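Local coordinates for sugar ABC transporter (Sugar-binding protein) (Bacillus halodurans, PDB 4YO7), which binds myo-inositol and probably serves as the extracytoplasmic sugar-binding component of an ABC transporter, at residues A[82-86]-A[87-91]; A[67-70]-A[71-74]. One frame throughout, in Å; residues are numbered along the deposited sequence.

Interaction 1. Residues A[82-86]-A[87-91]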
loop_
_atom_site.group_PDB
_atom_site.type_symbol
_atom_site.label_atom_id
_atom_site.label_comp_id
_atom_site.label_asym_id
_atom_site.label_seq_id
_atom_site.Cartn_x
_atom_site.Cartn_y
_atom_site.Cartn_z
ATOM N N ASP A 82 -1.572 -9.582 13.962
ATOM C CA ASP A 82 -0.913 -8.324 13.615
ATOM C C ASP A 82 0.571 -8.468 13.961
ATOM O O ASP A 82 0.918 -8.704 15.114
ATOM C CB ASP A 82 -1.564 -7.174 14.406
ATOM C CG ASP A 82 -0.892 -5.830 14.213
ATOM O OD1 ASP A 82 0.064 -5.680 13.426
ATOM O OD2 ASP A 82 -1.378 -4.880 14.868
ATOM N N ALA A 83 1.435 -8.346 12.961
ATOM C CA ALA A 83 2.872 -8.527 13.163
ATOM C C ALA A 83 3.545 -7.315 13.792
ATOM O O ALA A 83 4.697 -7.413 14.192
ATOM C CB ALA A 83 3.552 -8.854 11.854
ATOM N N GLN A 84 2.836 -6.186 13.858
ATOM C CA GLN A 84 3.365 -4.945 14.458
ATOM C C GLN A 84 4.720 -4.543 13.869
ATOM O O GLN A 84 5.661 -4.179 14.593
ATOM C CB GLN A 84 3.457 -5.099 15.981
ATOM C CG GLN A 84 2.105 -5.366 16.599
ATOM C CD GLN A 84 2.171 -5.626 18.110
ATOM O OE1 GLN A 84 2.740 -6.613 18.562
ATOM N NE2 GLN A 84 1.595 -4.736 18.879
ATOM N N ASN A 85 4.814 -4.660 12.551
ATOM C CA ASN A 85 6.023 -4.338 11.784
ATOM C C ASN A 85 7.272 -5.102 12.175
ATOM O O ASN A 85 8.383 -4.659 11.903
ATOM C CB ASN A 85 6.313 -2.836 11.897
ATOM C CG ASN A 85 5.200 -1.997 11.335
ATOM O OD1 ASN A 85 4.824 -2.159 10.173
ATOM N ND2 ASN A 85 4.640 -1.101 12.158
ATOM N N ASP A 86 7.085 -6.264 12.787
ATOM C CA ASP A 86 8.174 -7.086 13.300
ATOM C C ASP A 86 8.227 -8.420 12.538
ATOM O O ASP A 86 7.312 -9.233 12.637
ATOM C CB ASP A 86 7.961 -7.305 14.799
ATOM C CG ASP A 86 9.095 -8.065 15.470
ATOM O OD1 ASP A 86 9.699 -8.953 14.850
ATOM O OD2 ASP A 86 9.356 -7.795 16.658
ATOM N N SER A 87 9.289 -8.627 11.762
ATOM C CA SER A 87 9.354 -9.832 10.921
ATOM C C SER A 87 9.494 -11.091 11.745
ATOM O O SER A 87 9.023 -12.141 11.332
ATOM C CB SER A 87 10.501 -9.765 9.916
ATOM O OG SER A 87 11.709 -9.602 10.595
ATOM N N THR A 88 10.123 -11.003 12.914
ATOM C CA THR A 88 10.222 -12.174 13.776
ATOM C C THR A 88 8.852 -12.558 14.317
ATOM O O THR A 88 8.490 -13.737 14.376
ATOM C CB THR A 88 11.197 -11.923 14.932
ATOM O OG1 THR A 88 12.479 -11.579 14.384
ATOM C CG2 THR A 88 11.350 -13.157 15.795
ATOM N N GLN A 89 8.064 -11.563 14.681
ATOM C CA GLN A 89 6.696 -11.827 15.103
ATOM C C GLN A 89 5.862 -12.420 13.975
ATOM O O GLN A 89 5.104 -13.362 14.204
ATOM C CB GLN A 89 6.066 -10.539 15.627
ATOM C CG GLN A 89 4.695 -10.684 16.200
ATOM C CD GLN A 89 4.358 -9.502 17.112
ATOM O OE1 GLN A 89 5.178 -9.087 17.927
ATOM N NE2 GLN A 89 3.174 -8.944 16.953
ATOM N N GLN A 90 6.005 -11.902 12.755
ATOM C CA GLN A 90 5.256 -12.452 11.628
ATOM C C GLN A 90 5.651 -13.893 11.366
ATOM O O GLN A 90 4.780 -14.732 11.128
ATOM C CB GLN A 90 5.447 -11.627 10.364
ATOM C CG GLN A 90 4.546 -12.076 9.241
ATOM C CD GLN A 90 4.413 -11.010 8.163
ATOM O OE1 GLN A 90 5.377 -10.692 7.468
ATOM N NE2 GLN A 90 3.225 -10.446 8.037
HETATM N N MSE A 91 6.957 -14.186 11.397
HETATM C CA MSE A 91 7.414 -15.568 11.242
HETATM C C MSE A 91 6.845 -16.473 12.335
HETATM O O MSE A 91 6.441 -17.585 12.029
HETATM C CB MSE A 91 8.952 -15.645 11.231
HETATM C CG MSE A 91 9.576 -14.893 10.078
HETATM SE SE MSE A 91 10.915 -15.977 9.231
HETATM C CE MSE A 91 9.737 -17.507 8.813
HETATM O O HOH W 1 10.978 -6.186 11.248
HETATM O O HOH W 2 12.565 -9.127 13.384
#
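Three groups converge on Asp86 OD1: a sound bond from Gln89 N, a weak one from Thr88 N and a water, the two N-H groups belonging to the first turn of the helix that starts at Ser87, which identifies Asp86 as its N-cap. The bond from Gln89 N is 3.1 Å long and fairly straight, and it reaches OD1 from above the carboxylate plane; the bond from Thr88 N is strongly bent. With CG anti to the backbone N (chi1 -176°), the carboxylate turns back over the helix start. The water on OD1, water 2, also hydrogen-bonds to Ser87 OG and Thr88 OG1, while water 1 accepts from Ser87 N and donates to Asn85 O. The backbone helix bond from Gln90 N to Asp86 O follows at 3.0 Å.

A second grip comes from Gln89, whose extended side chain passes Ala83 O. Its NE2 divides its hydrogens between Gln84 OE1, at 2.9 Å and nearly straight (170°), and Asp82 O, at 2.9 Å but more bent; Asp82 O also accepts from Gln93 NE2, one turn further along the helix. Both acceptors lie close to the Gln89 amide plane, although the two glutamine amides are turned 52° apart. The type I' turn from Ala83 to Asp86 is closed by Asp86 N on Ala83 O, and Asp82 OD1 accepts from Gln84 N in an Asx turn. Alongside, Ala83 CB packs on Gln90 CB at 3.7 Å, while the Gln90 amide bonds to Val110, Asn108 and Ser51. The aspartate thus caps the helix start, and its negative charge probably interacts favourably with the helix dipole.

Interaction 2. Residues A[67-70]-A[71-74]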
loop_
_atom_site.group_PDB
_atom_site.type_symbol
_atom_site.label_atom_id
_atom_site.label_comp_id
_atom_site.label_asym_id
_atom_site.label_seq_id
_atom_site.Cartn_x
_atom_site.Cartn_y
_atom_site.Cartn_z
ATOM N N LYS A 67 -12.275 -8.714 7.703
ATOM C CA LYS A 67 -13.149 -9.182 8.772
ATOM C C LYS A 67 -14.617 -9.203 8.330
ATOM O O LYS A 67 -15.369 -10.124 8.655
ATOM C CB LYS A 67 -12.961 -8.310 10.016
ATOM C CG LYS A 67 -11.604 -8.499 10.655
ATOM C CD LYS A 67 -11.473 -7.730 11.966
ATOM C CE LYS A 67 -10.161 -8.053 12.668
ATOM N NZ LYS A 67 -10.049 -7.397 14.014
ATOM N N GLU A 68 -15.035 -8.195 7.576
ATOM C CA GLU A 68 -16.407 -8.154 7.078
ATOM C C GLU A 68 -16.693 -9.319 6.127
ATOM O O GLU A 68 -17.757 -9.960 6.200
ATOM C CB GLU A 68 -16.679 -6.826 6.368
ATOM C CG GLU A 68 -16.937 -5.650 7.288
ATOM C CD GLU A 68 -18.416 -5.351 7.498
ATOM O OE1 GLU A 68 -19.272 -5.943 6.802
ATOM O OE2 GLU A 68 -18.721 -4.508 8.366
ATOM N N GLU A 69 -15.749 -9.608 5.236
ATOM C CA GLU A 69 -15.930 -10.703 4.291
ATOM C C GLU A 69 -15.897 -12.056 5.009
ATOM O O GLU A 69 -16.666 -12.953 4.677
ATOM C CB GLU A 69 -14.878 -10.633 3.192
ATOM C CG GLU A 69 -14.995 -11.715 2.136
ATOM C CD GLU A 69 -16.270 -11.654 1.336
ATOM O OE1 GLU A 69 -16.749 -10.537 1.041
ATOM O OE2 GLU A 69 -16.786 -12.736 0.978
ATOM N N ALA A 70 -15.036 -12.184 6.010
ATOM C CA ALA A 70 -14.860 -13.454 6.732
ATOM C C ALA A 70 -16.166 -13.889 7.423
ATOM O O ALA A 70 -16.413 -15.078 7.603
ATOM C CB ALA A 70 -13.756 -13.314 7.739
ATOM N N ALA A 71 -16.988 -12.912 7.796
ATOM C CA ALA A 71 -18.268 -13.172 8.442
ATOM C C ALA A 71 -19.253 -13.905 7.527
ATOM O O ALA A 71 -20.246 -14.444 7.998
ATOM C CB ALA A 71 -18.884 -11.866 8.923
ATOM N N ASN A 72 -18.967 -13.954 6.230
ATOM C CA ASN A 72 -19.824 -14.646 5.281
ATOM C C ASN A 72 -19.623 -16.163 5.265
ATOM O O ASN A 72 -20.351 -16.871 4.573
ATOM C CB ASN A 72 -19.597 -14.101 3.877
ATOM C CG ASN A 72 -20.114 -12.678 3.719
ATOM O OD1 ASN A 72 -21.147 -12.323 4.282
ATOM N ND2 ASN A 72 -19.404 -11.863 2.955
ATOM N N TYR A 73 -18.645 -16.662 6.027
ATOM C CA TYR A 73 -18.270 -18.068 5.978
ATOM C C TYR A 73 -18.332 -18.752 7.341
ATOM O O TYR A 73 -17.322 -18.862 8.023
ATOM C CB TYR A 73 -16.850 -18.205 5.405
ATOM C CG TYR A 73 -16.704 -17.505 4.094
ATOM C CD1 TYR A 73 -17.102 -18.113 2.918
ATOM C CD2 TYR A 73 -16.234 -16.210 4.033
ATOM C CE1 TYR A 73 -16.999 -17.463 1.704
ATOM C CE2 TYR A 73 -16.128 -15.550 2.840
ATOM C CZ TYR A 73 -16.501 -16.177 1.670
ATOM O OH TYR A 73 -16.397 -15.504 0.478
ATOM N N PRO A 74 -19.515 -19.243 7.723
ATOM C CA PRO A 74 -19.718 -19.744 9.083
ATOM C C PRO A 74 -19.041 -21.084 9.320
ATOM O O PRO A 74 -18.899 -21.489 10.462
ATOM C CB PRO A 74 -21.245 -19.844 9.196
ATOM C CG PRO A 74 -21.736 -19.953 7.810
ATOM C CD PRO A 74 -20.765 -19.211 6.944
HETATM O O HOH W 3 -16.147 -16.694 9.705
#
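The C-terminal end of helix 57-70 passes into a type I turn from Ala70 to Tyr73, and Glu69 ties the two together. Tyr73 OH donates to Glu69 OE2 at 2.8 Å, using the anti lone pair, the one turned away from OE1. The same oxygen accepts a weak bond from Asn72 ND2, long at 3.4 Å though nearly straight. Glu69 can meet both because its chain leaves anti to the backbone N and then bends at chi2 (64°), carrying the carboxylate back over the turn; the carboxylate plane stands 54° from the phenol ring and 67° from the Asn72 amide. Asn72 CB lies against one face of the Tyr73 ring, 3.9 Å above its plane and over the margin of the ring rather than its centre.

In the backbone, Asn72 N bonds to Glu69 O at 3.0 Å and Tyr73 N to Ala70 O at 3.2 Å. Ala71 N makes weak bonds to both Lys67 O and Glu68 O, evidence that helical geometry is giving way. A phenylalanine in place of Tyr73 would probably leave Glu69 OE2 without its shortest partner here and the ring freer to shift.

Lys293 of helix 284-299 forms a salt bridge with the same OE2. The end of helix 57-70 and its turn face that helix through Glu69 and Tyr73, and meet Phe78 and Phe80 of strand 76-82 through Ala70.

How the interactions relate
Interaction 2 comes first along the chain and interaction 1 follows, with strand 76-82 running between them: residues 71-74 lead from helix 57-70 into this strand, and residues 82-86 lead from it into helix 87-100. The centres of interactions 1 and 2 are 24 Å apart and their nearest atoms about 8 Å apart, without touching. The two local contacts shape a helix C-terminus and a helix N-terminus before and after the outermost strand of the six-stranded parallel sheet, in an alternating alpha/beta lobe of the periplasmic binding protein fold. Both lie away from the annotated sites and neither belongs to the sugar pocket, although the Asn85 side chain is about 7 Å from the bound inositol.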